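Local coordinates for protein transcriptional regulator, IclR family (Alicyclobacillus acidocaldarius subsp. acidocaldarius, PDB 5TJJ) that probably binds DNA as a transcription factor of the IclR family, pairing a helix-turn-helix domain with a GAF-like C-terminal domain, at residues 41-44 against 45-49. Sequence-based numbering, arbitrary orientation.
Sequences NKTT and CLRVL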
loop_
_atom_site.group_PDB
_atom_site.type_symbol
_atom_site.label_atom_id
_atom_site.label_comp_id
_atom_site.label_asym_id
_atom_site.label_seq_id
_atom_site.Cartn_x
_atom_site.Cartn_y
_atom_site.Cartn_z
ATOM N N ASN A 41 -20.926 -18.817 -5.364
ATOM C CA ASN A 41 -21.892 -18.717 -6.444
ATOM C C ASN A 41 -21.569 -17.515 -7.368
ATOM O O ASN A 41 -21.355 -16.404 -6.877
ATOM C CB ASN A 41 -23.276 -18.606 -5.800
ATOM C CG ASN A 41 -24.301 -18.031 -6.717
ATOM O OD1 ASN A 41 -24.367 -16.815 -6.896
ATOM N ND2 ASN A 41 -25.117 -18.892 -7.301
ATOM N N LYS A 42 -21.544 -17.752 -8.686
ATOM C CA LYS A 42 -21.164 -16.717 -9.685
ATOM C C LYS A 42 -21.993 -15.431 -9.638
ATOM O O LYS A 42 -21.454 -14.357 -9.834
ATOM C CB LYS A 42 -21.217 -17.265 -11.121
ATOM C CG LYS A 42 -19.979 -18.038 -11.518
ATOM C CD LYS A 42 -20.177 -18.837 -12.803
ATOM C CE LYS A 42 -19.954 -17.967 -14.030
ATOM N NZ LYS A 42 -20.204 -18.701 -15.309
ATOM N N THR A 43 -23.300 -15.550 -9.426
ATOM C CA THR A 43 -24.152 -14.377 -9.291
ATOM C C THR A 43 -23.746 -13.513 -8.106
ATOM O O THR A 43 -23.578 -12.322 -8.250
ATOM C CB THR A 43 -25.630 -14.787 -9.170
ATOM O OG1 THR A 43 -26.010 -15.448 -10.373
ATOM C CG2 THR A 43 -26.545 -13.570 -8.949
ATOM N N THR A 44 -23.574 -14.123 -6.941
ATOM C CA THR A 44 -23.063 -13.431 -5.747
ATOM C C THR A 44 -21.808 -12.634 -6.079
ATOM O O THR A 44 -21.716 -11.455 -5.744
ATOM C CB THR A 44 -22.799 -14.444 -4.602
ATOM O OG1 THR A 44 -23.971 -15.238 -4.408
ATOM C CG2 THR A 44 -22.480 -13.756 -3.308
ATOM N N CYS A 45 -20.869 -13.274 -6.774
ATOM C CA CYS A 45 -19.649 -12.611 -7.257
ATOM C C CYS A 45 -19.846 -11.437 -8.186
ATOM O O CYS A 45 -19.093 -10.473 -8.122
ATOM C CB CYS A 45 -18.790 -13.584 -8.048
ATOM S SG CYS A 45 -17.688 -14.514 -7.017
ATOM N N LEU A 46 -20.794 -11.562 -9.102
ATOM C CA LEU A 46 -21.011 -10.516 -10.085
ATOM C C LEU A 46 -21.412 -9.230 -9.374
ATOM O O LEU A 46 -20.819 -8.183 -9.616
ATOM C CB LEU A 46 -22.058 -10.916 -11.153
ATOM C CG LEU A 46 -22.108 -9.992 -12.383
ATOM C CD1 LEU A 46 -20.704 -9.762 -12.979
ATOM C CD2 LEU A 46 -23.076 -10.471 -13.458
ATOM N N ARG A 47 -22.379 -9.335 -8.470
ATOM C CA ARG A 47 -22.888 -8.163 -7.780
ATOM C C ARG A 47 -21.788 -7.386 -7.023
ATOM O O ARG A 47 -21.749 -6.148 -7.056
ATOM C CB ARG A 47 -23.977 -8.549 -6.786
ATOM C CG ARG A 47 -25.264 -9.095 -7.359
ATOM C CD ARG A 47 -26.284 -9.237 -6.232
ATOM N NE ARG A 47 -27.193 -10.390 -6.406
ATOM C CZ ARG A 47 -27.153 -11.548 -5.721
ATOM N NH1 ARG A 47 -26.219 -11.789 -4.782
ATOM N NH2 ARG A 47 -28.063 -12.482 -5.991
ATOM N N VAL A 48 -20.906 -8.123 -6.360
ATOM C CA VAL A 48 -19.803 -7.537 -5.611
ATOM C C VAL A 48 -18.786 -6.894 -6.540
ATOM O O VAL A 48 -18.410 -5.729 -6.359
ATOM C CB VAL A 48 -19.143 -8.625 -4.743
ATOM C CG1 VAL A 48 -17.782 -8.194 -4.204
ATOM C CG2 VAL A 48 -20.100 -9.022 -3.617
ATOM N N LEU A 49 -18.352 -7.667 -7.539
ATOM C CA LEU A 49 -17.464 -7.166 -8.598
ATOM C C LEU A 49 -17.961 -5.891 -9.261
ATOM O O LEU A 49 -17.222 -4.928 -9.376
ATOM C CB LEU A 49 -17.248 -8.231 -9.676
ATOM C CG LEU A 49 -16.252 -9.340 -9.307
ATOM C CD1 LEU A 49 -16.399 -10.539 -10.229
ATOM C CD2 LEU A 49 -14.835 -8.817 -9.364
#
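R47 leaves the backbone with CG anti to its carbonyl carbon (chi1 -66°) and bends at chi3, which turns its guanidinium back toward T43 and T44 in the first turn of helix 42-54. This helix follows helix 31-38 in the helix-turn-helix domain, where the second helix of the motif is as a rule the one that reads DNA. The methyl of T43, with CG2 anti to the backbone N, sits over one face of the guanidinium, CG2 lying 3.5 Å from R47 NH2. NH1 reaches over T44 instead, 3.7 Å from T44 CA. An alanine in place of R47 would probably leave the T43 methyl without this flat partner and strip cover from the T44 backbone, as well as losing packing on V8 of the second subunit. Below, the main chain follows the usual helical ladder: C45 N donates to N41 O at 3.2 Å, and R47 N to T43 O at the same length, nearly straight at 168°. On the inner side C45 and L46 pack on L31 of helix 31-38, and V48 rests on L13 and A14 of helix 9-21. N41 is the N-cap: its OD1 takes T44 N in the carbonyl plane at 2.8 Å, while the T44 hydroxyl, OG1, donates to the same OD1 from above that plane at 3.0 Å.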